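Local coordinates for dihydrodipicolinate reductase N-terminus domain-containing protein (Mycobacterium smegmatis, PDB 6IAQ) that probably acts as an NADP-dependent amine dehydrogenase, carrying out the asymmetric reductive amination of ketones with the cofactor bound by a Rossmann-type domain, at residues Met110-Glu115 with Leu208-Ala213; Gly216-Ser221 with Thr260-Val265. All blocks are in the same frame, centred on the assembly; numbering follows the deposited sequence.

Interaction 1: Met110-Glu115 with Leu208-Ala213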
loop_
_atom_site.group_PDB
_atom_site.type_symbol
_atom_site.label_atom_id
_atom_site.label_comp_id
_atom_site.label_asym_id
_atom_site.label_seq_id
_atom_site.Cartn_x
_atom_site.Cartn_y
_atom_site.Cartn_z
ATOM N N MET A 110 -8.242 -2.885 -19.272
ATOM C CA MET A 110 -7.033 -2.057 -19.510
ATOM C C MET A 110 -6.170 -2.012 -18.233
ATOM O O MET A 110 -5.050 -1.515 -18.313
ATOM C CB MET A 110 -7.403 -0.636 -19.942
ATOM C CG MET A 110 -7.566 -0.481 -21.451
ATOM S SD MET A 110 -5.985 -0.750 -22.334
ATOM C CE MET A 110 -5.073 0.704 -21.844
ATOM N N LEU A 111 -6.656 -2.504 -17.086
ATOM C CA LEU A 111 -5.827 -2.542 -15.845
ATOM C C LEU A 111 -4.511 -3.255 -16.168
ATOM O O LEU A 111 -3.417 -2.748 -15.739
ATOM C CB LEU A 111 -6.588 -3.270 -14.730
ATOM C CG LEU A 111 -5.845 -3.354 -13.395
ATOM C CD1 LEU A 111 -5.804 -2.004 -12.714
ATOM C CD2 LEU A 111 -6.498 -4.419 -12.516
ATOM N N TYR A 112 -4.611 -4.370 -16.884
ATOM C CA TYR A 112 -3.453 -5.176 -17.318
ATOM C C TYR A 112 -3.892 -6.035 -18.497
ATOM O O TYR A 112 -4.333 -7.168 -18.310
ATOM C CB TYR A 112 -2.895 -6.008 -16.161
ATOM C CG TYR A 112 -1.469 -6.439 -16.406
ATOM C CD1 TYR A 112 -0.395 -5.624 -16.053
ATOM C CD2 TYR A 112 -1.204 -7.631 -17.065
ATOM C CE1 TYR A 112 0.913 -6.005 -16.330
ATOM C CE2 TYR A 112 0.094 -8.027 -17.346
ATOM C CZ TYR A 112 1.148 -7.207 -16.983
ATOM O OH TYR A 112 2.421 -7.589 -17.255
ATOM N N PRO A 113 -3.858 -5.483 -19.736
ATOM C CA PRO A 113 -4.482 -6.144 -20.883
ATOM C C PRO A 113 -3.593 -7.065 -21.721
ATOM O O PRO A 113 -4.131 -7.718 -22.615
ATOM C CB PRO A 113 -4.883 -4.920 -21.710
ATOM C CG PRO A 113 -3.716 -3.971 -21.533
ATOM C CD PRO A 113 -3.336 -4.148 -20.079
ATOM N N TRP A 114 -2.294 -7.134 -21.414
ATOM C CA TRP A 114 -1.277 -7.782 -22.278
ATOM C C TRP A 114 -1.638 -9.263 -22.537
ATOM O O TRP A 114 -1.404 -9.730 -23.673
ATOM C CB TRP A 114 0.104 -7.669 -21.636
ATOM C CG TRP A 114 0.554 -6.264 -21.400
ATOM C CD1 TRP A 114 0.585 -5.629 -20.198
ATOM C CD2 TRP A 114 1.022 -5.310 -22.376
ATOM N NE1 TRP A 114 1.038 -4.344 -20.366
ATOM C CE2 TRP A 114 1.339 -4.123 -21.680
ATOM C CE3 TRP A 114 1.230 -5.343 -23.756
ATOM C CZ2 TRP A 114 1.835 -2.978 -22.314
ATOM C CZ3 TRP A 114 1.725 -4.221 -24.385
ATOM C CH2 TRP A 114 2.020 -3.039 -23.682
ATOM N N GLU A 115 -2.190 -9.978 -21.553
ATOM C CA GLU A 115 -2.436 -11.433 -21.677
ATOM C C GLU A 115 -3.825 -11.677 -22.258
ATOM O O GLU A 115 -3.952 -12.597 -23.092
ATOM C CB GLU A 115 -2.298 -12.143 -20.329
ATOM C CG GLU A 115 -0.977 -11.875 -19.623
ATOM C CD GLU A 115 0.255 -12.230 -20.427
ATOM O OE1 GLU A 115 0.237 -13.277 -21.073
ATOM O OE2 GLU A 115 1.225 -11.456 -20.378
ATOM N N LEU A 208 -5.208 -10.537 -11.396
ATOM C CA LEU A 208 -4.193 -11.582 -11.108
ATOM C C LEU A 208 -3.044 -11.513 -12.127
ATOM O O LEU A 208 -1.895 -11.737 -11.718
ATOM C CB LEU A 208 -4.873 -12.946 -11.069
ATOM C CG LEU A 208 -5.922 -13.125 -9.977
ATOM C CD1 LEU A 208 -6.393 -14.565 -9.877
ATOM C CD2 LEU A 208 -5.431 -12.608 -8.627
ATOM N N ASP A 209 -3.304 -11.161 -13.387
ATOM C CA ASP A 209 -2.210 -11.021 -14.391
ATOM C C ASP A 209 -1.261 -9.930 -13.896
ATOM O O ASP A 209 -0.046 -10.102 -13.977
ATOM C CB ASP A 209 -2.729 -10.697 -15.801
ATOM C CG ASP A 209 -3.451 -11.846 -16.511
ATOM O OD1 ASP A 209 -3.315 -13.006 -16.061
ATOM O OD2 ASP A 209 -4.152 -11.575 -17.526
ATOM N N ALA A 210 -1.799 -8.823 -13.378
ATOM C CA ALA A 210 -0.998 -7.685 -12.864
ATOM C C ALA A 210 -0.155 -8.149 -11.665
ATOM O O ALA A 210 1.040 -7.795 -11.626
ATOM C CB ALA A 210 -1.891 -6.527 -12.489
ATOM N N LEU A 211 -0.749 -8.869 -10.704
ATOM C CA LEU A 211 -0.021 -9.277 -9.468
ATOM C C LEU A 211 1.099 -10.252 -9.845
ATOM O O LEU A 211 2.218 -10.083 -9.381
ATOM C CB LEU A 211 -1.010 -9.889 -8.471
ATOM C CG LEU A 211 -1.919 -8.897 -7.752
ATOM C CD1 LEU A 211 -2.904 -9.642 -6.884
ATOM C CD2 LEU A 211 -1.116 -7.908 -6.924
ATOM N N VAL A 212 0.788 -11.217 -10.696
ATOM C CA VAL A 212 1.765 -12.242 -11.171
ATOM C C VAL A 212 2.925 -11.546 -11.890
ATOM O O VAL A 212 4.095 -11.844 -11.552
ATOM C CB VAL A 212 1.062 -13.294 -12.035
ATOM C CG1 VAL A 212 2.043 -14.157 -12.818
ATOM C CG2 VAL A 212 0.132 -14.157 -11.183
ATOM N N ALA A 213 2.629 -10.638 -12.823
ATOM C CA ALA A 213 3.655 -9.917 -13.606
ATOM C C ALA A 213 4.473 -9.026 -12.666
ATOM O O ALA A 213 5.725 -9.011 -12.786
ATOM C CB ALA A 213 3.010 -9.116 -14.711
HETATM O O HOH W 1 -3.797 -9.442 -19.251
#
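Tyr112 lays one face of its ring on the helix that carries Asp209, Ala210 and Ala213, and this packing on the helix surface is the tight part of the contact. The CA of Ala210 stands 4.0 Å from the centroid of the Tyr112 ring, 21° off the ring normal, a CH-pi contact in which the ring lies close to the helix backbone. Alanine suits the place: the small CB of Ala210 meets the CB of Tyr112 at 3.8 Å while the ring lies close over its CA. With CG anti to its own backbone N (chi1 -159°), the tyrosine swings its ring along the helix, from Asp209, whose CB lies 3.7 Å from Tyr112 CD2, down to Ala213 one turn later. There the CB methyl of Ala213 comes up obliquely, 3.5 Å from Tyr112 CZ. The opposite face of the ring receives CD1 of Trp114, so the ring is held between its own loop and the helix.

Toward Glu115 the contact is looser and wetter. Glu115 turns its CB toward the helix, 3.4 Å from Asp209 OD2, but its carboxylate leads away, which probably eases the proximity of two like charges. No direct hydrogen bond crosses here; one water does the joining, accepting from Glu115 N at 2.9 Å and donating to Asp209 OD2 at 2.8 Å. It also lies against Tyr112 O, at a distance too short to be fully trusted, and that oxygen takes a hydrogen bond from Asn206 as well. Asp209 OD1 forms a salt bridge with Arg205, so an acid here serves both helix and loop.

The loop between strand 102-105 and helix 118-130 is thus laid against helix 203-215. Elsewhere on this helix, Leu208 and Val212 pack on strands 249-260 and 265-273, while Ala210 and Leu211 touch helix 141-153.

Interaction 2: Gly216-Ser221 with Thr260-Val265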
loop_
_atom_site.group_PDB
_atom_site.type_symbol
_atom_site.label_atom_id
_atom_site.label_comp_id
_atom_site.label_asym_id
_atom_site.label_seq_id
_atom_site.Cartn_x
_atom_site.Cartn_y
_atom_site.Cartn_z
ATOM N N GLY A 216 6.973 -10.929 -10.803
ATOM C CA GLY A 216 7.984 -11.504 -11.715
ATOM C C GLY A 216 7.888 -13.015 -11.747
ATOM O O GLY A 216 8.938 -13.651 -11.903
ATOM N N LEU A 217 6.692 -13.588 -11.605
ATOM C CA LEU A 217 6.501 -15.066 -11.550
ATOM C C LEU A 217 6.017 -15.582 -12.909
ATOM O O LEU A 217 5.733 -14.754 -13.794
ATOM C CB LEU A 217 5.498 -15.435 -10.456
ATOM C CG LEU A 217 5.790 -14.862 -9.063
ATOM C CD1 LEU A 217 4.698 -15.242 -8.073
ATOM C CD2 LEU A 217 7.137 -15.347 -8.550
ATOM N N THR A 218 5.912 -16.910 -13.042
ATOM C CA THR A 218 5.636 -17.626 -14.314
ATOM C C THR A 218 4.334 -18.390 -14.175
ATOM O O THR A 218 4.246 -19.249 -13.270
ATOM C CB THR A 218 6.745 -18.629 -14.675
ATOM O OG1 THR A 218 8.004 -18.012 -14.411
ATOM C CG2 THR A 218 6.680 -19.071 -16.120
ATOM N N VAL A 219 3.381 -18.129 -15.071
ATOM C CA VAL A 219 2.074 -18.831 -15.023
ATOM C C VAL A 219 2.337 -20.323 -15.252
ATOM O O VAL A 219 3.079 -20.661 -16.182
ATOM C CB VAL A 219 1.073 -18.247 -16.033
ATOM C CG1 VAL A 219 -0.207 -19.030 -16.044
ATOM C CG2 VAL A 219 0.785 -16.780 -15.759
ATOM N N LYS A 220 1.782 -21.172 -14.391
ATOM C CA LYS A 220 1.745 -22.643 -14.561
ATOM C C LYS A 220 0.346 -23.030 -15.016
ATOM O O LYS A 220 0.238 -23.869 -15.898
ATOM C CB LYS A 220 2.092 -23.344 -13.244
ATOM C CG LYS A 220 1.949 -24.858 -13.242
ATOM C CD LYS A 220 2.462 -25.468 -11.961
ATOM C CE LYS A 220 2.465 -26.980 -11.983
ATOM N NZ LYS A 220 1.798 -27.543 -10.778
ATOM N N SER A 221 -0.690 -22.438 -14.422
ATOM C CA SER A 221 -2.095 -22.847 -14.642
ATOM C C SER A 221 -3.028 -21.651 -14.398
ATOM O O SER A 221 -2.794 -20.922 -13.410
ATOM C CB SER A 221 -2.419 -24.016 -13.752
ATOM O OG SER A 221 -3.777 -23.987 -13.354
ATOM N N THR A 260 1.528 -20.380 -10.092
ATOM C CA THR A 260 2.837 -20.029 -10.680
ATOM C C THR A 260 3.752 -21.250 -10.618
ATOM O O THR A 260 3.564 -22.098 -9.717
ATOM C CB THR A 260 3.433 -18.809 -9.972
ATOM O OG1 THR A 260 3.723 -19.171 -8.618
ATOM C CG2 THR A 260 2.497 -17.622 -10.033
ATOM N N GLU A 261 4.721 -21.315 -11.533
ATOM C CA GLU A 261 5.769 -22.364 -11.505
ATOM C C GLU A 261 6.516 -22.246 -10.169
ATOM O O GLU A 261 6.791 -23.275 -9.562
ATOM C CB GLU A 261 6.688 -22.249 -12.727
ATOM C CG GLU A 261 6.007 -22.546 -14.059
ATOM C CD GLU A 261 5.458 -23.965 -14.265
ATOM O OE1 GLU A 261 5.470 -24.804 -13.306
ATOM O OE2 GLU A 261 4.972 -24.240 -15.396
ATOM N N GLU A 262 6.754 -21.025 -9.687
ATOM C CA GLU A 262 7.624 -20.759 -8.515
ATOM C C GLU A 262 6.945 -21.154 -7.193
ATOM O O GLU A 262 7.657 -21.173 -6.176
ATOM C CB GLU A 262 8.056 -19.294 -8.496
ATOM C CG GLU A 262 8.925 -18.888 -9.670
ATOM C CD GLU A 262 8.186 -18.494 -10.943
ATOM O OE1 GLU A 262 6.944 -18.656 -11.005
ATOM O OE2 GLU A 262 8.845 -18.022 -11.877
ATOM N N GLY A 263 5.639 -21.434 -7.161
ATOM C CA GLY A 263 4.949 -21.920 -5.942
ATOM C C GLY A 263 3.730 -21.084 -5.535
ATOM O O GLY A 263 2.647 -21.636 -5.319
ATOM N N PRO A 264 3.832 -19.744 -5.372
ATOM C CA PRO A 264 2.666 -18.933 -5.002
ATOM C C PRO A 264 1.466 -19.166 -5.926
ATOM O O PRO A 264 1.615 -19.262 -7.146
ATOM C CB PRO A 264 3.178 -17.493 -5.110
ATOM C CG PRO A 264 4.654 -17.618 -4.853
ATOM C CD PRO A 264 5.054 -18.936 -5.486
ATOM N N VAL A 265 0.300 -19.274 -5.306
ATOM C CA VAL A 265 -1.023 -19.375 -5.969
ATOM C C VAL A 265 -1.797 -18.101 -5.648
ATOM O O VAL A 265 -1.785 -17.662 -4.471
ATOM C CB VAL A 265 -1.771 -20.619 -5.478
ATOM C CG1 VAL A 265 -3.179 -20.679 -6.039
ATOM C CG2 VAL A 265 -0.978 -21.892 -5.783
#
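Leu217 overlaps Thr260 and Pro264 along its length: its CB lies 3.7 Å from Thr260 CG2 and its terminal CD1 reaches Pro264 CG at 4.0 Å, an apolar patch on which Phe266 also packs. The methylenes of Glu262 pass beside Leu217 CD2, the chain bent at chi2 (84°) so that its carboxylate curls back over Thr218. Glu262 OE1 accepts from Thr218 N at 2.9 Å and Glu262 OE2 from Thr218 OG1 at 2.7 Å, each on the syn side. Two bonds to one threonine fix the carboxylate's rotation. Glu261 N closes the backbone link to Thr218 O at 2.7 Å, while the Glu261 carboxylate rests against the aliphatic part of Lys220, whose CD is 3.4 Å from Glu261 OE1.

Thr260 OG1 donates to Pro264 O at 2.6 Å, in the carbonyl plane on a lone pair, and steadies the loop. At Gly263 (phi 126°) a CB would be jammed against the preceding carbonyl O, so glycine suits the place. Thr260 to Gly263 form a type I beta turn between antiparallel strands 249-260 and 265-273. Val219 and Thr260, an antiparallel non-hydrogen-bonded pair, join edge strand 219-230 to strand 249-260, and Lys220 and Ser221 facing Glu259 make a classic beta bulge.

Helix 203-215 leads straight into strand 219-230, so interaction 1 and interaction 2 follow one another along the chain, their centres about 14 Å apart. They also touch: Val212 O and Leu217 N are 3.1 Å apart, a probable hydrogen bond across the helix end, where Gly216 completes a Schellman motif, and Val212 CG1 packs on Val219 CG2 at 4.1 Å. Interaction 1 lies nearer the cofactor, with the Tyr112 side chain about 12 Å from the bound NADP, whereas the centre of interaction 2 sits at the edge of the mixed sheet, about 25 Å from the chain's centre. Helix 203-215 thus stands between the loop after strand 102-105 and the edge strand 219-230.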